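Local coordinates for protein hydrogenase maturation factor (PDB 3VTI) that probably converts a carbamoyl group received from HypF into a nitrile by ATP-dependent dehydration, a step in the maturation of [NiFe]-hydrogenases, at residues Gly154-Gly157 / Met158-Ser162; Glu231-Lys234 / Ser235-Phe239; Val90-Met93 / Ala94-Ala97; Glu79-Val83 / Glu84-Lys88. All blocks are in the same frame, centred on the assembly; numbering follows the deposited sequence.

All four contacts are local, three along a helix and contact 4 at a helix start; their chain order is 4, 3, 1, 2. Contacts 4 and 3 follow one another on helix 83-100 in the N-terminal AIR synthase-like region, centres about 15 Å apart. Contacts 1 and 2 lie in the C-terminal region on helices 155-164 and 231-240. Their centres are about 11 Å apart, and Met-158 CE touches Cys-237 SG at 3.6 Å. Contacts 1 and 3 are about 21 Å apart between centres and do not touch. The His-156 side chain is about 12 Å from the magnesium ion and no ligand of it; contacts 3 and 4 pack against the second subunit.

Contact 1 of 4, residues Gly154-Gly157 / Met158-Ser162; sequences GDHG and MAVMS
The first turn of helix 155-164, in the C-terminal AIR synthase-like domain, sets Val-160 against the ring of His-156 and joins Gly-154 to Met-158 at the N-cap. Met-158 N bonds to Gly-154 O at 3.2 Å, and Gly-154 N in turn is held by the side chain of Asn-249. Gly-154 has a positive phi, 97°, at which a side chain would run into the preceding carbonyl oxygen. The next bonds are Ala-159 N to Asp-155 O, 2.9 Å, and Val-160 N to His-156 O, 3.0 Å, the latter nearly straight at 170°. With CG anti to the backbone N (chi1 -179°), the imidazole is turned forward toward the following turn. Val-160 CG1 then sits over one ring face as a CH-pi contact, 3.7 Å from the centroid and displaced toward NE2, the nearest ring atom at 3.5 Å. ND1 is hydrogen-bonded to Ser-175 OG, and the ring of Phe-44 meets the imidazole with its plane nearly perpendicular. An alanine in place of His-156 is likely to leave Ser-175 OG without its partner and Val-160 CG1 and Phe-44 without the ring they each touch. Asp-155, pointing away from the following turn, accepts from Thr-152 OG1 through OD1. The histidine is thus fixed in rotation by a methyl on one face and a hydrogen bond at ND1, in a buried position about 10 Å from the side chain of the magnesium ligand Asp-199.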
loop_
_atom_site.group_PDB
_atom_site.type_symbol
_atom_site.label_atom_id
_atom_site.label_comp_id
_atom_site.label_asym_id
_atom_site.label_seq_id
_atom_site.Cartn_x
_atom_site.Cartn_y
_atom_site.Cartn_z
ATOM N N GLY C 154 -3.617 24.487 7.178
ATOM C CA GLY C 154 -2.403 24.047 6.489
ATOM C C GLY C 154 -1.338 23.367 7.331
ATOM O O GLY C 154 -0.233 23.118 6.854
ATOM N N ASP C 155 -1.675 23.054 8.576
ATOM C CA ASP C 155 -0.741 22.432 9.501
ATOM C C ASP C 155 -0.167 21.112 9.007
ATOM O O ASP C 155 1.049 20.988 8.812
ATOM C CB ASP C 155 -1.413 22.222 10.849
ATOM C CG ASP C 155 -1.473 23.483 11.655
ATOM O OD1 ASP C 155 -2.382 24.310 11.432
ATOM O OD2 ASP C 155 -0.590 23.644 12.515
ATOM N N HIS C 156 -1.043 20.133 8.811
ATOM C CA HIS C 156 -0.622 18.795 8.443
ATOM C C HIS C 156 0.170 18.792 7.131
ATOM O O HIS C 156 1.300 18.298 7.086
ATOM C CB HIS C 156 -1.826 17.869 8.343
ATOM C CG HIS C 156 -1.463 16.463 7.994
ATOM N ND1 HIS C 156 -1.088 15.536 8.942
ATOM C CD2 HIS C 156 -1.402 15.826 6.801
ATOM C CE1 HIS C 156 -0.822 14.386 8.348
ATOM N NE2 HIS C 156 -1.001 14.538 7.049
ATOM N N GLY C 157 -0.421 19.359 6.080
ATOM C CA GLY C 157 0.229 19.477 4.782
ATOM C C GLY C 157 1.650 20.002 4.849
ATOM O O GLY C 157 2.566 19.421 4.257
ATOM N N MET C 158 1.850 21.099 5.571
ATOM C CA MET C 158 3.186 21.662 5.663
ATOM C C MET C 158 4.105 20.823 6.552
ATOM O O MET C 158 5.299 20.737 6.296
ATOM C CB MET C 158 3.149 23.126 6.105
ATOM C CG MET C 158 4.494 23.847 5.989
ATOM S SD MET C 158 5.340 23.668 4.389
ATOM C CE MET C 158 4.388 24.790 3.368
ATOM N N ALA C 159 3.545 20.191 7.576
ATOM C CA ALA C 159 4.339 19.375 8.494
ATOM C C ALA C 159 4.961 18.156 7.813
ATOM O O ALA C 159 6.169 17.939 7.926
ATOM C CB ALA C 159 3.511 18.958 9.725
ATOM N N VAL C 160 4.152 17.371 7.100
ATOM C CA VAL C 160 4.682 16.188 6.417
ATOM C C VAL C 160 5.579 16.575 5.238
ATOM O O VAL C 160 6.592 15.933 5.010
ATOM C CB VAL C 160 3.595 15.117 6.046
ATOM C CG1 VAL C 160 2.468 15.104 7.071
ATOM C CG2 VAL C 160 3.044 15.319 4.643
ATOM N N MET C 161 5.224 17.639 4.520
ATOM C CA MET C 161 6.095 18.243 3.502
ATOM C C MET C 161 7.498 18.528 4.060
ATOM O O MET C 161 8.502 18.129 3.475
ATOM C CB MET C 161 5.450 19.536 2.980
ATOM C CG MET C 161 6.350 20.470 2.176
ATOM S SD MET C 161 5.919 20.604 0.428
ATOM C CE MET C 161 4.338 21.439 0.490
ATOM N N SER C 162 7.541 19.206 5.203
ATOM C CA SER C 162 8.783 19.585 5.865
ATOM C C SER C 162 9.631 18.378 6.269
ATOM O O SER C 162 10.846 18.371 6.076
ATOM C CB SER C 162 8.478 20.440 7.096
ATOM O OG SER C 162 9.662 20.720 7.813
#

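Contact 2 of 4, residues Glu231-Lys234 / Ser235-Phe239; sequences ESVK and SACEF
Ser-235 N points at Glu-231 O, 3.0 Å away and almost straight at 172°, and the i to i+4 pattern continues through Ala-236 N to Ser-232 O, Cys-237 N to Val-233 O and Glu-238 N to Lys-234 O. Glu-231 O also receives a weak second bond, from Ser-235 OG at 3.4 Å; the hydroxyl reaches it because OG lies between the backbone N and the carbonyl carbon (chi1 68°). These turns make up nearly all of helix 231-240, which packs with its Ala-236 and Cys-237 side against Met-158 of helix 155-164. On that buried side Val-233 CG1 meets Cys-237 SG at 4.0 Å, an apolar touch between side chains one turn apart. The sulfur is carried back toward the first turn, anti to the carbonyl carbon (chi1 -67°), and its nearest atom there is Val-233 O at 3.3 Å. Ala-236 CB rests 3.2 Å from Ser-232 O and also faces Phe-169. On another side of the helix Glu-238 keeps only its CB near the first turn, 3.3 Å from Lys-234 O. Its carboxylate leads outward, away from both segments, and pairs through OE1 with a basic side chain on the chain of another protein.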
loop_
_atom_site.group_PDB
_atom_site.type_symbol
_atom_site.label_atom_id
_atom_site.label_comp_id
_atom_site.label_asym_id
_atom_site.label_seq_id
_atom_site.Cartn_x
_atom_site.Cartn_y
_atom_site.Cartn_z
ATOM N N GLU C 231 1.870 31.361 12.178
ATOM C CA GLU C 231 2.948 32.118 11.556
ATOM C C GLU C 231 3.984 31.217 10.891
ATOM O O GLU C 231 4.514 31.551 9.830
ATOM C CB GLU C 231 3.626 33.039 12.578
ATOM C CG GLU C 231 2.752 34.197 13.046
ATOM C CD GLU C 231 2.513 35.239 11.968
ATOM O OE1 GLU C 231 3.484 35.614 11.275
ATOM O OE2 GLU C 231 1.354 35.684 11.820
ATOM N N SER C 232 4.266 30.076 11.513
ATOM C CA SER C 232 5.218 29.124 10.956
ATOM C C SER C 232 4.752 28.615 9.589
ATOM O O SER C 232 5.552 28.504 8.657
ATOM C CB SER C 232 5.447 27.966 11.924
ATOM O OG SER C 232 4.244 27.277 12.178
ATOM N N VAL C 233 3.458 28.335 9.472
ATOM C CA VAL C 233 2.890 27.888 8.208
ATOM C C VAL C 233 2.843 29.040 7.188
ATOM O O VAL C 233 3.164 28.854 6.008
ATOM C CB VAL C 233 1.492 27.262 8.412
ATOM C CG1 VAL C 233 0.873 26.864 7.073
ATOM C CG2 VAL C 233 1.579 26.054 9.342
ATOM N N LYS C 234 2.462 30.224 7.664
ATOM C CA LYS C 234 2.376 31.421 6.833
ATOM C C LYS C 234 3.687 31.701 6.082
ATOM O O LYS C 234 3.686 31.817 4.856
ATOM C CB LYS C 234 1.983 32.622 7.694
ATOM C CG LYS C 234 1.693 33.909 6.932
ATOM C CD LYS C 234 1.512 35.062 7.912
ATOM C CE LYS C 234 1.209 36.381 7.204
ATOM N NZ LYS C 234 -0.170 36.401 6.631
ATOM N N SER C 235 4.796 31.789 6.813
ATOM C CA SER C 235 6.081 32.115 6.190
ATOM C C SER C 235 6.732 30.937 5.446
ATOM O O SER C 235 7.487 31.149 4.501
ATOM C CB SER C 235 7.046 32.758 7.197
ATOM O OG SER C 235 7.461 31.843 8.180
ATOM N N ALA C 236 6.433 29.708 5.866
ATOM C CA ALA C 236 6.888 28.525 5.143
ATOM C C ALA C 236 6.313 28.519 3.724
ATOM O O ALA C 236 7.042 28.286 2.745
ATOM C CB ALA C 236 6.494 27.268 5.883
ATOM N N CYS C 237 5.007 28.783 3.631
ATOM C CA CYS C 237 4.300 28.913 2.363
ATOM C C CYS C 237 4.760 30.144 1.576
ATOM O O CYS C 237 4.869 30.091 0.356
ATOM C CB CYS C 237 2.785 28.990 2.601
ATOM S SG CYS C 237 2.005 27.473 3.250
ATOM N N GLU C 238 5.016 31.245 2.278
ATOM C CA GLU C 238 5.423 32.497 1.642
ATOM C C GLU C 238 6.831 32.375 1.057
ATOM O O GLU C 238 7.200 33.105 0.134
ATOM C CB GLU C 238 5.358 33.653 2.643
ATOM C CG GLU C 238 5.002 34.999 2.029
ATOM C CD GLU C 238 6.179 35.674 1.343
ATOM O OE1 GLU C 238 5.963 36.325 0.302
ATOM O OE2 GLU C 238 7.320 35.553 1.839
ATOM N N PHE C 239 7.615 31.449 1.596
ATOM C CA PHE C 239 8.962 31.215 1.110
ATOM C C PHE C 239 8.978 30.388 -0.157
ATOM O O PHE C 239 9.905 30.492 -0.943
ATOM C CB PHE C 239 9.805 30.529 2.177
ATOM C CG PHE C 239 10.375 31.468 3.194
ATOM C CD1 PHE C 239 10.451 32.833 2.935
ATOM C CD2 PHE C 239 10.860 30.981 4.403
ATOM C CE1 PHE C 239 10.987 33.703 3.869
ATOM C CE2 PHE C 239 11.403 31.837 5.346
ATOM C CZ PHE C 239 11.469 33.205 5.080
#

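Contact 3 of 4, residues Val90-Met93 / Ala94-Ala97; sequences VKSM and AEAA
Glu-95 reaches back one turn of helix 83-100 to Lys-91, and each of its side-chain atoms lies close to that earlier turn. CB is 3.6 Å from Lys-91 O, the carbonyl that also accepts the backbone bond from Glu-95 N at 2.9 Å. CG, set anti to the carbonyl carbon (chi1 -74°), runs past the same oxygen at 3.5 Å. From there the chain stays extended and CD comes 3.6 Å from Lys-91 NZ. The two carboxylate oxygens part company: OE1 lies 3.5 Å from Lys-91 O, two acceptors with no bond between them, and near Ser-92 CA, and OE2 takes Lys-91 NZ at 2.8 Å in a salt bridge whose hydrogen-bond geometry is weak. The lysine, extended until its bend at chi4 (-73°), approaches the glutamate obliquely. Ser-92 OG bonds to Asp-48 OD1 and Lys-88 O. Met-93, on the buried side, lies on Ala-73, Phe-75 and helix 49-60, while Val-90 and Ala-94 rest on Ala-11 of the second subunit. The pairing of opposite charges is therefore confined to the exposed side of a helix that elsewhere packs on the sheet, helix 49-60 and the second subunit, and it probably steadies the helical turn it spans.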
loop_
_atom_site.group_PDB
_atom_site.type_symbol
_atom_site.label_atom_id
_atom_site.label_comp_id
_atom_site.label_asym_id
_atom_site.label_seq_id
_atom_site.Cartn_x
_atom_site.Cartn_y
_atom_site.Cartn_z
ATOM N N VAL C 90 0.385 0.754 16.256
ATOM C CA VAL C 90 -0.778 0.115 16.861
ATOM C C VAL C 90 -1.177 0.819 18.167
ATOM O O VAL C 90 -2.356 1.119 18.375
ATOM C CB VAL C 90 -0.537 -1.416 17.047
ATOM C CG1 VAL C 90 -1.707 -2.091 17.726
ATOM C CG2 VAL C 90 -0.301 -2.078 15.691
ATOM N N LYS C 91 -0.188 1.092 19.021
ATOM C CA LYS C 91 -0.375 1.883 20.244
ATOM C C LYS C 91 -1.051 3.236 19.973
ATOM O O LYS C 91 -2.011 3.601 20.658
ATOM C CB LYS C 91 0.973 2.105 20.939
ATOM C CG LYS C 91 0.898 2.688 22.351
ATOM C CD LYS C 91 2.285 3.048 22.855
ATOM C CE LYS C 91 2.291 3.340 24.356
ATOM N NZ LYS C 91 1.643 4.651 24.664
ATOM N N SER C 92 -0.540 3.967 18.978
ATOM C CA SER C 92 -1.118 5.249 18.565
ATOM C C SER C 92 -2.567 5.114 18.106
ATOM O O SER C 92 -3.391 5.985 18.374
ATOM C CB SER C 92 -0.294 5.875 17.452
ATOM O OG SER C 92 0.938 6.341 17.945
ATOM N N MET C 93 -2.864 4.014 17.418
ATOM C CA MET C 93 -4.228 3.675 17.033
ATOM C C MET C 93 -5.091 3.388 18.254
ATOM O O MET C 93 -6.218 3.881 18.344
ATOM C CB MET C 93 -4.257 2.478 16.077
ATOM C CG MET C 93 -3.621 2.737 14.735
ATOM S SD MET C 93 -3.798 1.372 13.593
ATOM C CE MET C 93 -5.401 1.682 12.868
ATOM N N ALA C 94 -4.574 2.606 19.197
ATOM C CA ALA C 94 -5.325 2.329 20.418
ATOM C C ALA C 94 -5.670 3.625 21.162
ATOM O O ALA C 94 -6.817 3.822 21.558
ATOM C CB ALA C 94 -4.570 1.363 21.325
ATOM N N GLU C 95 -4.679 4.504 21.317
ATOM C CA GLU C 95 -4.856 5.770 22.029
ATOM C C GLU C 95 -5.881 6.703 21.384
ATOM O O GLU C 95 -6.680 7.329 22.081
ATOM C CB GLU C 95 -3.520 6.485 22.199
ATOM C CG GLU C 95 -2.628 5.835 23.252
ATOM C CD GLU C 95 -1.172 6.284 23.169
ATOM O OE1 GLU C 95 -0.668 6.520 22.041
ATOM O OE2 GLU C 95 -0.526 6.382 24.243
ATOM N N ALA C 96 -5.864 6.779 20.055
ATOM C CA ALA C 96 -6.790 7.635 19.320
ATOM C C ALA C 96 -8.240 7.144 19.398
ATOM O O ALA C 96 -9.165 7.949 19.543
ATOM C CB ALA C 96 -6.347 7.779 17.876
ATOM N N ALA C 97 -8.430 5.827 19.307
ATOM C CA ALA C 97 -9.756 5.220 19.435
ATOM C C ALA C 97 -10.324 5.457 20.830
ATOM O O ALA C 97 -11.520 5.733 20.984
ATOM C CB ALA C 97 -9.705 3.739 19.123
#

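Contact 4 of 4, residues Glu79-Val83 / Glu84-Lys88; sequences EGFPV and EDLKK
Phe-81 and Pro-82 meet Asp-85 and Leu-86 where the loop after strand 66-78 turns into helix 83-100. The van der Waals contacts come first. Phe-81 CZ lies 3.9 Å from Asp-85 CB, and its CE2 is 4.1 Å from Leu-86 CB, the latter an apolar pair. The ring comes up beside the start of the helix with CG anti to its backbone N (chi1 178°), its plane 81° from that of the Asp-85 carboxylate. Pro-82 CB touches the same aspartate at CG, 4.1 Å away, with Asp-85 CB at 3.4 Å from Pro-82 O. Ile-120 of strand 120-130 lies against both Phe-81 and Leu-86, and Leu-86 further packs on Ile-4 of the second subunit. The hydrogen bonds between the two segments are backbone ones. Pro-82, at the N-cap, accepts two weak ones at its carbonyl O, from Asp-85 N at 3.2 Å and from Leu-86 N at 3.3 Å. Val-83 O takes a firmer one from Lys-87 N at 2.9 Å. As for charge, Glu-84 and Asp-85 both sit in this first turn, where negative side chains would probably be favoured by the helix dipole, and Lys-88 further on makes a cation-pi contact with Phe-43. The arrangement is the entry to the helix of a beta-alpha-beta crossover, in which helix 83-100 links the parallel neighbouring strands 66-78 and 103-112 of the N-terminal AIR synthase-like domain.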
loop_
_atom_site.group_PDB
_atom_site.type_symbol
_atom_site.label_atom_id
_atom_site.label_comp_id
_atom_site.label_asym_id
_atom_site.label_seq_id
_atom_site.Cartn_x
_atom_site.Cartn_y
_atom_site.Cartn_z
ATOM N N GLU C 79 7.179 -7.454 4.147
ATOM C CA GLU C 79 8.077 -8.448 4.733
ATOM C C GLU C 79 9.266 -7.744 5.405
ATOM O O GLU C 79 9.956 -6.929 4.780
ATOM C CB GLU C 79 8.563 -9.393 3.630
ATOM C CG GLU C 79 9.438 -10.571 4.078
ATOM C CD GLU C 79 8.641 -11.845 4.324
ATOM O OE1 GLU C 79 7.407 -11.843 4.111
ATOM O OE2 GLU C 79 9.252 -12.852 4.735
ATOM N N GLY C 80 9.468 -8.028 6.687
ATOM C CA GLY C 80 10.622 -7.502 7.414
ATOM C C GLY C 80 10.524 -6.067 7.899
ATOM O O GLY C 80 11.544 -5.472 8.271
ATOM N N PHE C 81 9.307 -5.513 7.886
ATOM C CA PHE C 81 9.015 -4.210 8.487
ATOM C C PHE C 81 9.259 -4.322 9.989
ATOM O O PHE C 81 8.772 -5.261 10.629
ATOM C CB PHE C 81 7.565 -3.794 8.182
ATOM C CG PHE C 81 7.132 -2.463 8.796
ATOM C CD1 PHE C 81 7.605 -1.248 8.294
ATOM C CD2 PHE C 81 6.206 -2.433 9.834
ATOM C CE1 PHE C 81 7.200 -0.036 8.849
ATOM C CE2 PHE C 81 5.785 -1.216 10.390
ATOM C CZ PHE C 81 6.288 -0.022 9.895
ATOM N N PRO C 82 10.039 -3.378 10.555
ATOM C CA PRO C 82 10.460 -3.482 11.956
ATOM C C PRO C 82 9.261 -3.519 12.894
ATOM O O PRO C 82 8.388 -2.645 12.837
ATOM C CB PRO C 82 11.294 -2.211 12.173
ATOM C CG PRO C 82 11.729 -1.800 10.798
ATOM C CD PRO C 82 10.558 -2.148 9.925
ATOM N N VAL C 83 9.230 -4.544 13.736
ATOM C CA VAL C 83 8.082 -4.817 14.595
ATOM C C VAL C 83 7.907 -3.765 15.704
ATOM O O VAL C 83 6.794 -3.551 16.179
ATOM C CB VAL C 83 8.145 -6.267 15.165
ATOM C CG1 VAL C 83 9.216 -6.392 16.250
ATOM C CG2 VAL C 83 6.774 -6.730 15.658
ATOM N N GLU C 84 8.998 -3.107 16.093
ATOM C CA GLU C 84 8.944 -2.056 17.110
ATOM C C GLU C 84 8.274 -0.789 16.576
ATOM O O GLU C 84 7.636 -0.048 17.330
ATOM C CB GLU C 84 10.333 -1.743 17.682
ATOM C CG GLU C 84 11.026 -2.931 18.398
ATOM C CD GLU C 84 10.215 -3.538 19.563
ATOM O OE1 GLU C 84 9.484 -2.795 20.263
ATOM O OE2 GLU C 84 10.325 -4.771 19.783
ATOM N N ASP C 85 8.415 -0.547 15.275
ATOM C CA ASP C 85 7.685 0.532 14.615
ATOM C C ASP C 85 6.200 0.198 14.568
ATOM O O ASP C 85 5.347 1.075 14.749
ATOM C CB ASP C 85 8.222 0.776 13.200
ATOM C CG ASP C 85 9.623 1.385 13.193
ATOM O OD1 ASP C 85 10.312 1.367 14.239
ATOM O OD2 ASP C 85 10.035 1.877 12.125
ATOM N N LEU C 86 5.897 -1.078 14.342
ATOM C CA LEU C 86 4.514 -1.539 14.301
ATOM C C LEU C 86 3.822 -1.401 15.661
ATOM O O LEU C 86 2.681 -0.947 15.726
ATOM C CB LEU C 86 4.428 -2.976 13.781
ATOM C CG LEU C 86 3.021 -3.561 13.612
ATOM C CD1 LEU C 86 2.262 -2.919 12.449
ATOM C CD2 LEU C 86 3.100 -5.067 13.451
ATOM N N LYS C 87 4.516 -1.775 16.733
ATOM C CA LYS C 87 3.986 -1.618 18.083
ATOM C C LYS C 87 3.649 -0.157 18.386
ATOM O O LYS C 87 2.673 0.126 19.073
ATOM C CB LYS C 87 4.969 -2.167 19.123
ATOM C CG LYS C 87 5.078 -3.687 19.143
ATOM C CD LYS C 87 5.870 -4.181 20.340
ATOM C CE LYS C 87 5.956 -5.705 20.353
ATOM N NZ LYS C 87 6.752 -6.223 21.499
ATOM N N LYS C 88 4.460 0.759 17.861
ATOM C CA LYS C 88 4.238 2.196 18.023
ATOM C C LYS C 88 3.001 2.678 17.258
ATOM O O LYS C 88 2.229 3.496 17.763
ATOM C CB LYS C 88 5.472 2.996 17.579
ATOM C CG LYS C 88 6.602 3.023 18.591
ATOM C CD LYS C 88 7.960 3.338 17.945
ATOM C CE LYS C 88 8.189 4.839 17.762
ATOM N NZ LYS C 88 9.588 5.116 17.318
#